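Local coordinates for protein beta-glucoside kinase (Listeria monocytogenes, PDB 4HTL) that phosphorylates cellobiose with ATP to give cellobiose-6'-phosphate, and may also regulate transcription of the cellobiose uptake operon, at residues 127-132 with 227-232; 159-164 with 176-181. All blocks are in the same frame, centred on the assembly; numbering follows the deposited sequence.

Contact 1: 127-132 with 227-232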
loop_
_atom_site.group_PDB
_atom_site.type_symbol
_atom_site.label_atom_id
_atom_site.label_comp_id
_atom_site.label_asym_id
_atom_site.label_seq_id
_atom_site.Cartn_x
_atom_site.Cartn_y
_atom_site.Cartn_z
ATOM N N LEU A 127 8.508 3.747 -4.421
ATOM C CA LEU A 127 7.547 3.213 -5.340
ATOM C C LEU A 127 7.863 3.675 -6.769
ATOM O O LEU A 127 8.441 4.723 -6.991
ATOM C CB LEU A 127 6.140 3.658 -4.996
ATOM C CG LEU A 127 5.679 3.533 -3.534
ATOM C CD1 LEU A 127 4.291 4.155 -3.326
ATOM C CD2 LEU A 127 5.672 2.028 -3.149
ATOM N N CYS A 128 7.420 2.864 -7.711
ATOM C CA CYS A 128 7.369 3.247 -9.121
ATOM C C CYS A 128 5.905 3.260 -9.614
ATOM O O CYS A 128 5.157 2.271 -9.503
ATOM C CB CYS A 128 8.147 2.311 -9.932
ATOM S SG CYS A 128 9.930 2.362 -9.624
ATOM N N LEU A 129 5.540 4.366 -10.215
ATOM C CA LEU A 129 4.187 4.576 -10.751
ATOM C C LEU A 129 4.365 4.853 -12.259
ATOM O O LEU A 129 5.099 5.751 -12.652
ATOM C CB LEU A 129 3.547 5.740 -10.042
ATOM C CG LEU A 129 2.229 6.291 -10.631
ATOM C CD1 LEU A 129 1.106 5.246 -10.588
ATOM C CD2 LEU A 129 1.846 7.603 -9.945
ATOM N N THR A 130 3.697 4.053 -13.086
ATOM C CA THR A 130 3.783 4.165 -14.563
ATOM C C THR A 130 2.426 4.565 -15.083
ATOM O O THR A 130 1.466 3.872 -14.823
ATOM C CB THR A 130 4.267 2.846 -15.152
ATOM O OG1 THR A 130 5.540 2.491 -14.520
ATOM C CG2 THR A 130 4.538 3.002 -16.662
ATOM N N ILE A 131 2.352 5.658 -15.844
ATOM C CA ILE A 131 1.095 6.205 -16.356
ATOM C C ILE A 131 1.193 6.340 -17.894
ATOM O O ILE A 131 1.962 7.128 -18.416
ATOM C CB ILE A 131 0.798 7.576 -15.771
ATOM C CG1 ILE A 131 0.816 7.560 -14.255
ATOM C CG2 ILE A 131 -0.542 8.139 -16.282
ATOM C CD1 ILE A 131 0.821 8.949 -13.616
ATOM N N GLY A 132 0.442 5.518 -18.600
ATOM C CA GLY A 132 0.338 5.644 -20.077
ATOM C C GLY A 132 -1.064 5.278 -20.548
ATOM O O GLY A 132 -2.004 6.000 -20.266
ATOM N N THR A 227 -4.718 12.116 -6.314
ATOM C CA THR A 227 -5.515 11.250 -5.470
ATOM C C THR A 227 -4.720 9.956 -5.219
ATOM O O THR A 227 -4.588 9.518 -4.085
ATOM C CB THR A 227 -6.889 10.984 -6.099
ATOM O OG1 THR A 227 -7.547 12.251 -6.299
ATOM C CG2 THR A 227 -7.756 10.043 -5.257
ATOM N N GLY A 228 -4.201 9.355 -6.289
ATOM C CA GLY A 228 -3.414 8.169 -6.149
ATOM C C GLY A 228 -2.118 8.396 -5.397
ATOM O O GLY A 228 -1.751 7.572 -4.561
ATOM N N LEU A 229 -1.425 9.491 -5.674
ATOM C CA LEU A 229 -0.152 9.791 -4.975
ATOM C C LEU A 229 -0.386 9.956 -3.466
ATOM O O LEU A 229 0.359 9.413 -2.667
ATOM C CB LEU A 229 0.510 11.028 -5.513
ATOM C CG LEU A 229 1.238 10.977 -6.872
ATOM C CD1 LEU A 229 1.704 12.417 -7.213
ATOM C CD2 LEU A 229 2.387 9.941 -6.884
ATOM N N TYR A 230 -1.445 10.647 -3.089
ATOM C CA TYR A 230 -1.783 10.883 -1.659
ATOM C C TYR A 230 -2.036 9.549 -0.985
ATOM O O TYR A 230 -1.453 9.235 0.043
ATOM C CB TYR A 230 -2.994 11.764 -1.607
ATOM C CG TYR A 230 -3.443 12.284 -0.257
ATOM C CD1 TYR A 230 -3.052 13.542 0.197
ATOM C CD2 TYR A 230 -4.264 11.546 0.560
ATOM C CE1 TYR A 230 -3.526 14.055 1.385
ATOM C CE2 TYR A 230 -4.716 12.050 1.758
ATOM C CZ TYR A 230 -4.354 13.318 2.156
ATOM O OH TYR A 230 -4.820 13.809 3.338
ATOM N N ASN A 231 -2.824 8.688 -1.639
ATOM C CA ASN A 231 -3.059 7.375 -1.071
ATOM C C ASN A 231 -1.730 6.623 -0.858
ATOM O O ASN A 231 -1.503 5.988 0.192
ATOM C CB ASN A 231 -3.917 6.499 -1.987
ATOM C CG ASN A 231 -5.413 6.865 -1.988
ATOM O OD1 ASN A 231 -5.903 7.527 -1.086
ATOM N ND2 ASN A 231 -6.144 6.306 -2.983
ATOM N N LEU A 232 -0.903 6.584 -1.902
ATOM C CA LEU A 232 0.364 5.860 -1.828
ATOM C C LEU A 232 1.306 6.384 -0.743
ATOM O O LEU A 232 2.004 5.609 -0.074
ATOM C CB LEU A 232 1.076 5.882 -3.187
ATOM C CG LEU A 232 0.452 5.101 -4.335
ATOM C CD1 LEU A 232 1.121 5.420 -5.660
ATOM C CD2 LEU A 232 0.274 3.602 -4.090
#

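Contact 2: 159-164 with 176-181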
loop_
_atom_site.group_PDB
_atom_site.type_symbol
_atom_site.label_atom_id
_atom_site.label_comp_id
_atom_site.label_asym_id
_atom_site.label_seq_id
_atom_site.Cartn_x
_atom_site.Cartn_y
_atom_site.Cartn_z
HETATM N N MSE A 159 -6.673 1.543 -7.696
HETATM C CA MSE A 159 -7.131 2.446 -6.644
HETATM C C MSE A 159 -8.323 3.249 -7.168
HETATM O O MSE A 159 -8.365 3.693 -8.324
HETATM C CB MSE A 159 -6.071 3.443 -6.213
HETATM C CG MSE A 159 -4.836 2.841 -5.472
HETATM SE SE MSE A 159 -3.652 4.143 -4.804
HETATM C CE MSE A 159 -2.708 4.507 -6.403
ATOM N N PHE A 160 -9.301 3.410 -6.302
ATOM C CA PHE A 160 -10.456 4.266 -6.618
ATOM C C PHE A 160 -10.031 5.724 -6.677
ATOM O O PHE A 160 -9.454 6.283 -5.739
ATOM C CB PHE A 160 -11.581 4.031 -5.582
ATOM C CG PHE A 160 -12.330 2.723 -5.761
ATOM C CD1 PHE A 160 -13.009 2.464 -6.905
ATOM C CD2 PHE A 160 -12.348 1.776 -4.775
ATOM C CE1 PHE A 160 -13.681 1.267 -7.110
ATOM C CE2 PHE A 160 -13.043 0.620 -4.926
ATOM C CZ PHE A 160 -13.692 0.345 -6.102
ATOM N N SER A 161 -10.400 6.394 -7.761
ATOM C CA SER A 161 -10.233 7.841 -7.861
ATOM C C SER A 161 -11.494 8.624 -7.524
ATOM O O SER A 161 -11.460 9.823 -7.409
ATOM C CB SER A 161 -9.763 8.178 -9.270
ATOM O OG SER A 161 -10.696 7.754 -10.268
ATOM N N GLU A 162 -12.590 7.923 -7.285
ATOM C CA GLU A 162 -13.825 8.516 -6.867
ATOM C C GLU A 162 -14.642 7.486 -6.111
ATOM O O GLU A 162 -14.288 6.301 -6.095
ATOM C CB GLU A 162 -14.617 9.043 -8.017
ATOM C CG GLU A 162 -15.011 7.977 -9.021
ATOM C CD GLU A 162 -15.672 8.577 -10.253
ATOM O OE1 GLU A 162 -16.895 8.834 -10.236
ATOM O OE2 GLU A 162 -14.946 8.839 -11.223
ATOM N N ARG A 163 -15.690 7.938 -5.433
ATOM C CA ARG A 163 -16.581 6.999 -4.744
ATOM C C ARG A 163 -17.168 6.033 -5.782
ATOM O O ARG A 163 -17.712 6.455 -6.808
ATOM C CB ARG A 163 -17.716 7.700 -4.048
ATOM C CG ARG A 163 -18.644 6.741 -3.332
ATOM C CD ARG A 163 -20.084 7.204 -3.349
ATOM N NE ARG A 163 -20.937 6.126 -2.834
ATOM C CZ ARG A 163 -21.856 5.442 -3.513
ATOM N NH1 ARG A 163 -22.160 5.723 -4.780
ATOM N NH2 ARG A 163 -22.517 4.485 -2.888
ATOM N N PRO A 164 -17.079 4.728 -5.522
ATOM C CA PRO A 164 -17.538 3.819 -6.581
ATOM C C PRO A 164 -19.051 3.921 -6.719
ATOM O O PRO A 164 -19.749 4.031 -5.721
ATOM C CB PRO A 164 -17.162 2.425 -6.073
ATOM C CG PRO A 164 -16.586 2.611 -4.765
ATOM C CD PRO A 164 -16.306 4.026 -4.490
ATOM N N GLU A 176 -9.177 3.359 -15.418
ATOM C CA GLU A 176 -10.241 3.821 -16.276
ATOM C C GLU A 176 -10.632 5.281 -16.190
ATOM O O GLU A 176 -11.521 5.720 -16.941
ATOM C CB GLU A 176 -11.471 2.893 -16.132
ATOM C CG GLU A 176 -11.088 1.437 -16.338
ATOM C CD GLU A 176 -12.256 0.457 -16.436
ATOM O OE1 GLU A 176 -13.285 0.826 -17.030
ATOM O OE2 GLU A 176 -12.098 -0.704 -15.939
ATOM N N THR A 177 -10.008 6.052 -15.292
ATOM C CA THR A 177 -10.305 7.491 -15.162
ATOM C C THR A 177 -9.129 8.408 -15.414
ATOM O O THR A 177 -9.332 9.598 -15.653
ATOM C CB THR A 177 -10.780 7.818 -13.709
ATOM O OG1 THR A 177 -9.735 7.585 -12.764
ATOM C CG2 THR A 177 -12.000 6.942 -13.348
ATOM N N THR A 178 -7.909 7.885 -15.261
ATOM C CA THR A 178 -6.723 8.710 -15.140
ATOM C C THR A 178 -5.516 8.156 -15.921
ATOM O O THR A 178 -4.545 7.660 -15.335
ATOM C CB THR A 178 -6.402 8.947 -13.662
ATOM O OG1 THR A 178 -7.606 9.306 -12.955
ATOM C CG2 THR A 178 -5.313 9.973 -13.437
ATOM N N THR A 179 -5.605 8.200 -17.255
ATOM C CA THR A 179 -4.553 7.672 -18.132
ATOM C C THR A 179 -4.491 8.535 -19.365
ATOM O O THR A 179 -5.438 9.301 -19.673
ATOM C CB THR A 179 -4.796 6.199 -18.579
ATOM O OG1 THR A 179 -5.881 6.136 -19.501
ATOM C CG2 THR A 179 -5.113 5.264 -17.351
HETATM N N MSE A 180 -3.396 8.395 -20.106
HETATM C CA MSE A 180 -3.259 9.103 -21.388
HETATM C C MSE A 180 -4.358 8.677 -22.401
HETATM O O MSE A 180 -4.858 9.507 -23.180
HETATM C CB MSE A 180 -1.886 8.865 -21.955
HETATM C CG MSE A 180 -0.735 9.398 -21.027
HETATM SE SE MSE A 180 -0.632 11.336 -20.761
HETATM C CE MSE A 180 0.196 11.713 -22.464
ATOM N N LEU A 181 -4.726 7.392 -22.380
ATOM C CA LEU A 181 -5.831 6.880 -23.186
ATOM C C LEU A 181 -7.167 7.522 -22.817
ATOM O O LEU A 181 -7.915 7.944 -23.704
ATOM C CB LEU A 181 -5.942 5.365 -23.104
ATOM C CG LEU A 181 -7.094 4.695 -23.890
ATOM C CD1 LEU A 181 -7.128 5.073 -25.392
ATOM C CD2 LEU A 181 -7.024 3.172 -23.669
#

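Contact 1: 127-132 with 227-232
Leu-127 and Leu-129 on strand 127-131 meet Leu-232 and Leu-229 on helix 227-232, and the two segments run in roughly opposite directions. The CA atoms of Leu-127 and Leu-232 lie 8.4 Å apart, those of Leu-129 and Leu-229 8.9 Å. No hydrogen bond joins the two backbones, and leucine side chains fill the space between them. At one end, Leu-127 CD1 sits 3.7 Å from Leu-232 CB and 4.1 Å from Leu-232 CD1, so a single methyl rests against the whole branched end of Leu-232, the two chains crossing at a slant. Further along, CD2 of Leu-129 touches CD2 of Leu-229 at 3.9 Å, the side chains at about a right angle. In Leu-129, chi1 of 169° carries CG anti to the backbone N, and chi2 of 63° turns CD2 to the helix. Phe-236, Ile-139, Ile-135 and Ile-241 extend this buried apolar layer, and Leu-232 also packs on Leu-235 of the second subunit. Strand 126-131 is the central strand of a mixed five-stranded sheet, and helix 212-236 covers one face before the chain enters neighbouring strand 240-244: the layering of the ribonuclease H-like, actin-type ATPase fold to which ROK kinases belong.

Contact 2: 159-164 with 176-181
Thr-177 and Ser-161 meet through their hydroxyls: OG of Ser-161 lies 2.7 Å from OG1 of Thr-177, a hydrogen bond in which either could be the donor. Both oxygens stand between their own backbone N and carbonyl carbon (chi1 60° for Ser-161, 65° for Thr-177), a rotation that turns each hydroxyl to the other. Thr-177 OG1 has a further hydroxyl neighbour in Thr-178 OG1, also at 2.7 Å. Seen from Thr-177 OG1, the oxygens of Ser-161 and Thr-178 subtend about 108°, close to tetrahedral. The carbonyl oxygen of Thr-173 is a third partner of the same atom, so OG1 is held to the backbone of its own helical turn while also reaching the loop, and Ser-161 OG makes a weak bond to Tyr-172 O. Residues 159-164 lie in the loop between strand 144-145 and helix 174-177, which folds back on itself, with backbone hydrogen bonds between Met-159 and Leu-174 and between Ser-161 and Tyr-172. In this ROK-family sugar kinase the loop rests on helix 212-236 of its own chain, Met-159 touching Asn-231 and Leu-232, and on the second subunit, where Phe-160 stacks its ring on Tyr-230. Thr-178 is the first residue to depart from helical geometry, and next to it Thr-179 is the N-cap of helix 180-191. The methyl of Thr-177 also meets oxygens: CG2 lies 3.4 Å from Ser-161 OG and, more loosely, 4.1 Å from Glu-162 OE2, the carboxylate having arrived on an extended chain that slants past the threonine.

Contact 1 is fully buried in the sheet-and-helix core and made of leucine side chains alone; contact 2 is only partly buried, ties loop to helix end, and relies on a hydroxyl network. Their centres are about 11 Å apart, and in sequence both segments of contact 2 fall between 127-132 and 227-232. They also touch directly: Gly-132 O lies 2.8 Å from Met-180 N, a probable hydrogen bond joining the end of the core strand to helix 180-191, while Met-159 SE packs 3.7 Å from Asn-231 CB. The second subunit couples them again, since Asn-231 OD1 of contact 1 accepts a hydrogen bond from Phe-160 N of the partner's loop.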